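Local coordinates for interferon gamma receptor 1 (Gallus gallus, PDB 4EQ3), which probably binds interferon gamma outside the cell as a cytokine receptor chain, the extracellular part here being built of two fibronectin type III-like domains, at residues I109-L114 with V202-E207; S149-F154 with S191-F196; S21-T26 with V127-F132. All blocks are in the same frame, centred on the assembly; numbering follows the deposited sequence.

Contact 1. Residues I109-L114 with V202-E207; sequences IGPPKL and VGASSE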
loop_
_atom_site.group_PDB
_atom_site.type_symbol
_atom_site.label_atom_id
_atom_site.label_comp_id
_atom_site.label_asym_id
_atom_site.label_seq_id
_atom_site.Cartn_x
_atom_site.Cartn_y
_atom_site.Cartn_z
ATOM N N ILE A 109 2.720 3.176 -1.011
ATOM C CA ILE A 109 1.454 3.480 -1.659
ATOM C C ILE A 109 1.681 3.605 -3.168
ATOM O O ILE A 109 2.380 4.514 -3.636
ATOM C CB ILE A 109 0.821 4.759 -1.085
ATOM C CG1 ILE A 109 0.506 4.571 0.404
ATOM C CG2 ILE A 109 -0.447 5.135 -1.852
ATOM C CD1 ILE A 109 -0.531 3.511 0.676
ATOM N N GLY A 110 1.117 2.665 -3.919
ATOM C CA GLY A 110 1.260 2.646 -5.365
ATOM C C GLY A 110 0.496 3.749 -6.082
ATOM O O GLY A 110 -0.270 4.496 -5.474
ATOM N N PRO A 111 0.685 3.856 -7.403
ATOM C CA PRO A 111 -0.010 4.931 -8.109
ATOM C C PRO A 111 -1.526 4.775 -8.004
ATOM O O PRO A 111 -2.042 3.652 -7.963
ATOM C CB PRO A 111 0.462 4.772 -9.556
ATOM C CG PRO A 111 0.996 3.379 -9.661
ATOM C CD PRO A 111 1.515 3.027 -8.293
ATOM N N PRO A 112 -2.246 5.899 -7.933
ATOM C CA PRO A 112 -3.705 5.825 -7.917
ATOM C C PRO A 112 -4.252 5.597 -9.325
ATOM O O PRO A 112 -3.562 5.852 -10.309
ATOM C CB PRO A 112 -4.112 7.215 -7.441
ATOM C CG PRO A 112 -3.009 8.097 -7.896
ATOM C CD PRO A 112 -1.757 7.281 -7.769
ATOM N N LYS A 113 -5.489 5.128 -9.406
ATOM C CA LYS A 113 -6.192 5.034 -10.671
ATOM C C LYS A 113 -6.748 6.416 -10.978
ATOM O O LYS A 113 -7.369 7.045 -10.124
ATOM C CB LYS A 113 -7.315 4.005 -10.558
ATOM C CG LYS A 113 -8.065 3.738 -11.847
ATOM C CD LYS A 113 -7.142 3.190 -12.923
ATOM C CE LYS A 113 -7.907 2.923 -14.227
ATOM N NZ LYS A 113 -7.013 2.417 -15.321
ATOM N N LEU A 114 -6.513 6.908 -12.188
ATOM C CA LEU A 114 -6.910 8.272 -12.515
ATOM C C LEU A 114 -7.683 8.322 -13.821
ATOM O O LEU A 114 -7.167 7.917 -14.861
ATOM C CB LEU A 114 -5.672 9.163 -12.616
ATOM C CG LEU A 114 -5.894 10.678 -12.724
ATOM C CD1 LEU A 114 -4.672 11.446 -12.236
ATOM C CD2 LEU A 114 -6.275 11.112 -14.132
ATOM N N VAL A 202 3.686 9.159 1.408
ATOM C CA VAL A 202 3.505 9.706 0.071
ATOM C C VAL A 202 3.697 8.615 -0.976
ATOM O O VAL A 202 4.731 7.942 -1.008
ATOM C CB VAL A 202 4.471 10.872 -0.202
ATOM C CG1 VAL A 202 4.086 11.578 -1.494
ATOM C CG2 VAL A 202 4.462 11.851 0.977
ATOM N N GLY A 203 2.685 8.444 -1.822
ATOM C CA GLY A 203 2.687 7.395 -2.826
ATOM C C GLY A 203 3.379 7.755 -4.127
ATOM O O GLY A 203 3.758 8.905 -4.346
ATOM N N ALA A 204 3.557 6.755 -4.986
ATOM C CA ALA A 204 4.143 6.957 -6.310
ATOM C C ALA A 204 3.145 7.700 -7.190
ATOM O O ALA A 204 1.942 7.635 -6.951
ATOM C CB ALA A 204 4.500 5.614 -6.946
ATOM N N SER A 205 3.647 8.403 -8.201
ATOM C CA SER A 205 2.786 9.118 -9.139
ATOM C C SER A 205 2.139 8.179 -10.140
ATOM O O SER A 205 2.764 7.240 -10.625
ATOM C CB SER A 205 3.580 10.153 -9.928
ATOM O OG SER A 205 4.332 10.983 -9.077
ATOM N N SER A 206 0.885 8.447 -10.469
ATOM C CA SER A 206 0.245 7.752 -11.567
ATOM C C SER A 206 1.006 8.141 -12.820
ATOM O O SER A 206 1.754 9.115 -12.808
ATOM C CB SER A 206 -1.209 8.197 -11.690
ATOM O OG SER A 206 -1.295 9.592 -11.936
ATOM N N GLU A 207 0.828 7.398 -13.907
ATOM C CA GLU A 207 1.359 7.877 -15.174
ATOM C C GLU A 207 0.457 8.982 -15.724
ATOM O O GLU A 207 -0.698 9.105 -15.324
ATOM C CB GLU A 207 1.565 6.747 -16.177
ATOM C CG GLU A 207 0.418 5.784 -16.302
ATOM C CD GLU A 207 0.706 4.696 -17.323
ATOM O OE1 GLU A 207 1.064 5.043 -18.479
ATOM O OE2 GLU A 207 0.579 3.501 -16.965
HETATM O O HOH W 1 4.679 5.057 -0.733
HETATM O O HOH W 2 0.109 7.340 -5.067
#
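Where the second fibronectin type III-like domain of the receptor begins, Ile109 to Leu114 enter its first strand and run beside Gly203 to Ser206, in the irregular part of its last strand, the two pointing roughly the same way, 27° apart. A single direct backbone hydrogen bond joins them. Ala204 N gives its hydrogen to Ile109 O over 2.9 Å, coming in nearly head-on to the carbonyl. Gly203, without a side chain, lets the chains close up here, and Ile109 CB lies 3.7 Å from Gly203 CA. The branched end of Ile109 then leads off toward Phe24 of the first domain.

Two waters take over where no such direct bond spans the gap. One accepts from Ile109 N and donates to Val202 O. The other donates to Gly110 O and, at 2.6 Å, to Ala204 O. Further direct N-H bonds from this side are ruled out at Pro111 and Pro112, which have no N-H to offer, and weaker contacts replace them. Pro111 CA directs a C-H at Ala204 O, 3.5 Å away, while Pro111 CB packs 3.6 Å from Ser206 CA.

Ser206 loses more surface than any other residue of the two segments. Its CB rests 3.6 Å from Pro112 O, and chi1 of 60° tucks OG back over its own main chain, with N on one flank and C on the other. There OG meets Leu114 CD1 at 3.9 Å, accepts a hydrogen bond from Ala192 N of the neighbouring strand and makes a weak one to Glu207 O. The contact thus sets edge strand 113-119 of the three-stranded sheet beside edge strand 201-213 of the four-stranded sheet, as in the fibronectin type III beta sandwich.

Contact 2. Residues S149-F154 with S191-F196; sequences SYSVIF and SAKGHF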
loop_
_atom_site.group_PDB
_atom_site.type_symbol
_atom_site.label_atom_id
_atom_site.label_comp_id
_atom_site.label_asym_id
_atom_site.label_seq_id
_atom_site.Cartn_x
_atom_site.Cartn_y
_atom_site.Cartn_z
ATOM N N SER A 149 -5.341 12.217 1.286
ATOM C CA SER A 149 -5.503 13.254 0.277
ATOM C C SER A 149 -4.766 12.857 -1.001
ATOM O O SER A 149 -3.931 11.955 -1.000
ATOM C CB SER A 149 -4.995 14.604 0.798
ATOM O OG SER A 149 -3.600 14.575 1.068
ATOM N N TYR A 150 -5.075 13.531 -2.097
ATOM C CA TYR A 150 -4.339 13.315 -3.328
ATOM C C TYR A 150 -3.821 14.652 -3.798
ATOM O O TYR A 150 -4.520 15.664 -3.696
ATOM C CB TYR A 150 -5.231 12.674 -4.401
ATOM C CG TYR A 150 -5.582 11.234 -4.114
ATOM C CD1 TYR A 150 -6.756 10.903 -3.450
ATOM C CD2 TYR A 150 -4.735 10.201 -4.502
ATOM C CE1 TYR A 150 -7.080 9.583 -3.177
ATOM C CE2 TYR A 150 -5.052 8.877 -4.234
ATOM C CZ TYR A 150 -6.222 8.579 -3.569
ATOM O OH TYR A 150 -6.540 7.271 -3.294
ATOM N N SER A 151 -2.586 14.662 -4.283
ATOM C CA SER A 151 -2.040 15.841 -4.927
ATOM C C SER A 151 -2.093 15.577 -6.417
ATOM O O SER A 151 -1.786 14.475 -6.867
ATOM C CB SER A 151 -0.597 16.089 -4.492
ATOM O OG SER A 151 0.191 14.946 -4.764
ATOM N N VAL A 152 -2.489 16.590 -7.176
ATOM C CA VAL A 152 -2.657 16.453 -8.612
ATOM C C VAL A 152 -1.844 17.510 -9.329
ATOM O O VAL A 152 -1.934 18.694 -9.010
ATOM C CB VAL A 152 -4.131 16.608 -8.995
ATOM C CG1 VAL A 152 -4.315 16.428 -10.488
ATOM C CG2 VAL A 152 -4.967 15.610 -8.230
ATOM N N ILE A 153 -1.039 17.074 -10.291
ATOM C CA ILE A 153 -0.198 17.979 -11.062
ATOM C C ILE A 153 -0.721 18.172 -12.488
ATOM O O ILE A 153 -0.822 17.225 -13.267
ATOM C CB ILE A 153 1.261 17.503 -11.100
ATOM C CG1 ILE A 153 1.841 17.467 -9.687
ATOM C CG2 ILE A 153 2.088 18.418 -11.976
ATOM C CD1 ILE A 153 3.301 17.061 -9.625
ATOM N N PHE A 154 -1.044 19.417 -12.811
ATOM C CA PHE A 154 -1.630 19.766 -14.097
ATOM C C PHE A 154 -0.567 20.337 -15.012
ATOM O O PHE A 154 -0.016 21.391 -14.726
ATOM C CB PHE A 154 -2.715 20.819 -13.887
ATOM C CG PHE A 154 -4.031 20.459 -14.496
ATOM C CD1 PHE A 154 -4.514 21.152 -15.593
ATOM C CD2 PHE A 154 -4.789 19.427 -13.967
ATOM C CE1 PHE A 154 -5.737 20.821 -16.156
ATOM C CE2 PHE A 154 -6.010 19.089 -14.519
ATOM C CZ PHE A 154 -6.486 19.786 -15.617
ATOM N N SER A 191 -1.290 14.057 -13.601
ATOM C CA SER A 191 -0.892 12.909 -12.797
ATOM C C SER A 191 -1.245 13.169 -11.340
ATOM O O SER A 191 -1.517 14.307 -10.951
ATOM C CB SER A 191 0.608 12.666 -12.917
ATOM O OG SER A 191 1.321 13.746 -12.344
ATOM N N ALA A 192 -1.242 12.121 -10.526
ATOM C CA ALA A 192 -1.616 12.286 -9.125
ATOM C C ALA A 192 -0.837 11.358 -8.200
ATOM O O ALA A 192 -0.329 10.323 -8.642
ATOM C CB ALA A 192 -3.121 12.066 -8.950
ATOM N N LYS A 193 -0.743 11.717 -6.933
ATOM C CA LYS A 193 -0.161 10.888 -5.886
ATOM C C LYS A 193 -1.049 10.848 -4.644
ATOM O O LYS A 193 -1.626 11.802 -4.304
ATOM C CB LYS A 193 1.171 11.452 -5.422
ATOM C CG LYS A 193 2.311 11.325 -6.271
ATOM C CD LYS A 193 3.526 11.626 -5.459
ATOM C CE LYS A 193 4.048 12.931 -5.690
ATOM N NZ LYS A 193 5.449 12.989 -5.442
ATOM N N GLY A 194 -1.110 9.736 -3.956
ATOM C CA GLY A 194 -1.795 9.680 -2.676
ATOM C C GLY A 194 -0.937 10.230 -1.544
ATOM O O GLY A 194 0.292 10.110 -1.572
ATOM N N HIS A 195 -1.591 10.844 -0.557
ATOM C CA HIS A 195 -0.934 11.357 0.646
ATOM C C HIS A 195 -1.724 10.891 1.865
ATOM O O HIS A 195 -2.952 10.896 1.845
ATOM C CB HIS A 195 -0.915 12.894 0.655
ATOM C CG HIS A 195 0.120 13.508 -0.242
ATOM N ND1 HIS A 195 -0.065 13.660 -1.602
ATOM C CD2 HIS A 195 1.333 14.041 0.032
ATOM C CE1 HIS A 195 1.000 14.243 -2.126
ATOM N NE2 HIS A 195 1.865 14.480 -1.158
ATOM N N PHE A 196 -1.028 10.482 2.920
ATOM C CA PHE A 196 -1.667 10.256 4.212
ATOM C C PHE A 196 -0.970 11.142 5.259
ATOM O O PHE A 196 0.258 11.141 5.362
ATOM C CB PHE A 196 -1.601 8.779 4.626
ATOM C CG PHE A 196 -2.561 7.870 3.865
ATOM C CD1 PHE A 196 -2.126 7.143 2.768
ATOM C CD2 PHE A 196 -3.877 7.726 4.275
ATOM C CE1 PHE A 196 -2.997 6.302 2.070
ATOM C CE2 PHE A 196 -4.761 6.880 3.585
ATOM C CZ PHE A 196 -4.315 6.172 2.479
HETATM O O HOH W 3 -3.048 13.799 3.455
#
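His195, Ser151 and Ser191 lose the most surface to this contact between two central, antiparallel strands in the four-stranded sheet of the second fibronectin type III-like domain. The strands run 150° apart, and Ser151 faces Lys193 as a hydrogen-bonded pair, with Ser151 N to Lys193 O at 3.0 Å and Lys193 N to Ser151 O at 2.9 Å. His195 pairs with Ser149 two residues on, as the next hydrogen-bonded pair, yet its imidazole reaches back along the strand because CG stands anti to the carbonyl carbon (chi1 -77°). The ring thereby turns its edge to the Ser151 hydroxyl, which sits near the ring plane; how close the two really come, and which ring atom meets that oxygen, are both doubtful. Behind it, Ser149 OG presses against His195 CB at 3.2 Å and holds a water at 2.6 Å.

Further along, Ser191 and Ile153 form the third hydrogen-bonded pair, each N-H donating to the other's carbonyl, with Ile153 N to Ser191 O at 2.9 Å; Ser191 OG rests 4.0 Å from Ile153 CB. The reverse face belongs to the core of the sandwich, where Ala192 packs on Val127 of the opposing sheet. The Tyr150 ring comes obliquely to Gly194, CD2 approaching Gly194 CA to 3.5 Å, and two residues on, Val152 CG2 meets Ala192 CB at 4.1 Å.

Contact 3. Residues S21-T26 with V127-F132; sequences SKNFRT and VYHPEF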
loop_
_atom_site.group_PDB
_atom_site.type_symbol
_atom_site.label_atom_id
_atom_site.label_comp_id
_atom_site.label_asym_id
_atom_site.label_seq_id
_atom_site.Cartn_x
_atom_site.Cartn_y
_atom_site.Cartn_z
ATOM N N SER A 21 4.929 -4.512 1.840
ATOM C CA SER A 21 3.658 -3.876 2.131
ATOM C C SER A 21 3.359 -2.819 1.087
ATOM O O SER A 21 4.135 -1.883 0.908
ATOM C CB SER A 21 3.693 -3.229 3.516
ATOM O OG SER A 21 2.472 -2.578 3.799
ATOM N N LYS A 22 2.282 -2.995 0.354
ATOM C CA LYS A 22 1.816 -2.035 -0.632
ATOM C C LYS A 22 0.315 -1.880 -0.662
ATOM O O LYS A 22 -0.366 -2.861 -0.782
ATOM C CB LYS A 22 2.344 -2.399 -2.016
ATOM C CG LYS A 22 2.011 -1.480 -3.167
ATOM C CD LYS A 22 3.217 -1.063 -3.841
ATOM C CE LYS A 22 3.301 -1.493 -5.293
ATOM N NZ LYS A 22 4.681 -1.770 -5.735
ATOM N N ASN A 23 -0.161 -0.639 -0.564
ATOM C CA ASN A 23 -1.592 -0.363 -0.590
ATOM C C ASN A 23 -2.304 -1.088 0.537
ATOM O O ASN A 23 -3.458 -1.495 0.399
ATOM C CB ASN A 23 -2.187 -0.756 -1.934
ATOM C CG ASN A 23 -1.706 0.128 -3.060
ATOM O OD1 ASN A 23 -1.730 -0.266 -4.234
ATOM N ND2 ASN A 23 -1.264 1.328 -2.717
ATOM N N PHE A 24 -1.598 -1.246 1.654
ATOM C CA PHE A 24 -2.166 -1.830 2.864
ATOM C C PHE A 24 -2.349 -3.336 2.776
ATOM O O PHE A 24 -2.946 -3.944 3.659
ATOM C CB PHE A 24 -3.471 -1.127 3.234
ATOM C CG PHE A 24 -3.286 0.331 3.539
ATOM C CD1 PHE A 24 -2.775 0.732 4.765
ATOM C CD2 PHE A 24 -3.599 1.297 2.598
ATOM C CE1 PHE A 24 -2.596 2.082 5.050
ATOM C CE2 PHE A 24 -3.417 2.642 2.872
ATOM C CZ PHE A 24 -2.920 3.036 4.099
ATOM N N ARG A 25 -1.836 -3.928 1.702
ATOM C CA ARG A 25 -1.674 -5.374 1.642
ATOM C C ARG A 25 -0.252 -5.691 2.087
ATOM O O ARG A 25 0.719 -5.333 1.419
ATOM C CB ARG A 25 -1.935 -5.908 0.227
ATOM C CG ARG A 25 -1.894 -7.433 0.107
ATOM C CD ARG A 25 -3.112 -8.131 0.752
ATOM N NE ARG A 25 -4.353 -7.951 -0.002
ATOM C CZ ARG A 25 -5.455 -8.686 0.168
ATOM N NH1 ARG A 25 -6.536 -8.450 -0.563
ATOM N NH2 ARG A 25 -5.479 -9.665 1.063
ATOM N N THR A 26 -0.127 -6.348 3.231
ATOM C CA THR A 26 1.187 -6.682 3.746
ATOM C C THR A 26 1.423 -8.176 3.718
ATOM O O THR A 26 0.642 -8.951 4.276
ATOM C CB THR A 26 1.374 -6.174 5.185
ATOM O OG1 THR A 26 1.114 -4.771 5.223
ATOM C CG2 THR A 26 2.788 -6.440 5.658
ATOM N N VAL A 127 -9.979 10.388 -9.131
ATOM C CA VAL A 127 -8.814 9.674 -8.648
ATOM C C VAL A 127 -9.173 8.853 -7.418
ATOM O O VAL A 127 -9.915 9.316 -6.555
ATOM C CB VAL A 127 -7.677 10.655 -8.340
ATOM C CG1 VAL A 127 -8.136 11.680 -7.301
ATOM C CG2 VAL A 127 -6.422 9.910 -7.879
ATOM N N TYR A 128 -8.666 7.623 -7.362
ATOM C CA TYR A 128 -8.839 6.762 -6.194
ATOM C C TYR A 128 -7.930 5.532 -6.280
ATOM O O TYR A 128 -7.250 5.319 -7.286
ATOM C CB TYR A 128 -10.301 6.342 -6.049
ATOM C CG TYR A 128 -10.713 5.181 -6.930
ATOM C CD1 TYR A 128 -10.566 5.242 -8.309
ATOM C CD2 TYR A 128 -11.271 4.033 -6.377
ATOM C CE1 TYR A 128 -10.956 4.185 -9.121
ATOM C CE2 TYR A 128 -11.663 2.970 -7.176
ATOM C CZ TYR A 128 -11.502 3.052 -8.547
ATOM O OH TYR A 128 -11.885 1.996 -9.340
ATOM N N HIS A 129 -7.916 4.740 -5.208
ATOM C CA HIS A 129 -7.137 3.505 -5.135
ATOM C C HIS A 129 -8.058 2.315 -4.940
ATOM O O HIS A 129 -8.439 2.020 -3.800
ATOM C CB HIS A 129 -6.215 3.552 -3.919
ATOM C CG HIS A 129 -4.870 4.138 -4.194
ATOM N ND1 HIS A 129 -4.611 5.486 -4.091
ATOM C CD2 HIS A 129 -3.703 3.557 -4.560
ATOM C CE1 HIS A 129 -3.342 5.712 -4.384
ATOM N NE2 HIS A 129 -2.768 4.556 -4.668
ATOM N N PRO A 130 -8.401 1.600 -6.030
ATOM C CA PRO A 130 -9.319 0.457 -5.905
ATOM C C PRO A 130 -8.792 -0.602 -4.935
ATOM O O PRO A 130 -9.569 -1.346 -4.336
ATOM C CB PRO A 130 -9.379 -0.110 -7.334
ATOM C CG PRO A 130 -8.156 0.402 -8.003
ATOM C CD PRO A 130 -7.910 1.761 -7.408
ATOM N N GLU A 131 -7.489 -0.695 -4.760
ATOM C CA GLU A 131 -6.880 -1.661 -3.872
ATOM C C GLU A 131 -7.090 -1.413 -2.397
ATOM O O GLU A 131 -6.988 -2.281 -1.626
ATOM C CB GLU A 131 -5.409 -1.733 -4.109
ATOM C CG GLU A 131 -5.055 -1.811 -5.515
ATOM C CD GLU A 131 -4.583 -0.481 -6.103
ATOM O OE1 GLU A 131 -3.678 -0.596 -6.928
ATOM O OE2 GLU A 131 -5.100 0.624 -5.776
ATOM N N PHE A 132 -7.382 -0.199 -2.026
ATOM C CA PHE A 132 -7.521 0.087 -0.597
ATOM C C PHE A 132 -8.655 -0.741 -0.007
ATOM O O PHE A 132 -9.718 -0.874 -0.610
ATOM C CB PHE A 132 -7.748 1.578 -0.325
ATOM C CG PHE A 132 -6.527 2.434 -0.547
ATOM C CD1 PHE A 132 -5.303 1.860 -0.837
ATOM C CD2 PHE A 132 -6.616 3.814 -0.469
ATOM C CE1 PHE A 132 -4.186 2.643 -1.049
ATOM C CE2 PHE A 132 -5.511 4.609 -0.683
ATOM C CZ PHE A 132 -4.289 4.028 -0.971
HETATM O O HOH W 4 -4.478 -3.643 -0.829
#
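Phe24 and Phe132 meet in a T-shaped stack across the elbow between the two domains. The edge of Phe24 is directed at the face of Phe132, with centroids 5.4 Å apart and planes at 81°. Phe24 CE2 lies over this face toward the rim, while His129 CB sits 3.3 Å above the centre of the opposite face, clamping the Phe132 ring from both sides. Asn23 wedges in beside them, its CB 4.0 Å from both Glu131 CB and Phe132 CE1 and its amide at the edge of the Phe132 ring, planes 72° apart. A water ties the backbones together, donating to Asn23 O at 2.7 Å and to Glu131 O at 3.0 Å.

Two tight turns present these groups. The type I' turn from Lys22 to Arg25 puts Asn23 and Phe24 in left-handed backbone conformations at the tip of a hairpin, and the type I turn from His129 to Phe132 is closed by Phe132 N donating to His129 O. Further out, Phe196 stacks edge-to-face on Phe24. His129 NE2 must donate to the Gly110 carbonyl, which implies that ND1, in a neutral ring, probably accepts from Tyr150 OH.

Contact 3 joins the two domains, and contacts 1 and 2 build the part of the second domain on which it rests. Contacts 1 and 2, centres about 8 Å apart, share the four-stranded sheet of that domain, where Ser206 N lies 2.9 Å from Ala192 O and Gly203 N lies 2.9 Å from Gly194 O. The centre of contact 3 is about 10 Å from that of contact 1 and about 14 Å from that of contact 2. Lys113 N, 2.8 Å from Tyr128 O, ties contact 1 to contact 3, and Phe196 CZ of contact 2 reaches Phe132 CE2 at 3.7 Å. No ligand is present, but relatives of this receptor class bind cytokines with loops around the elbow.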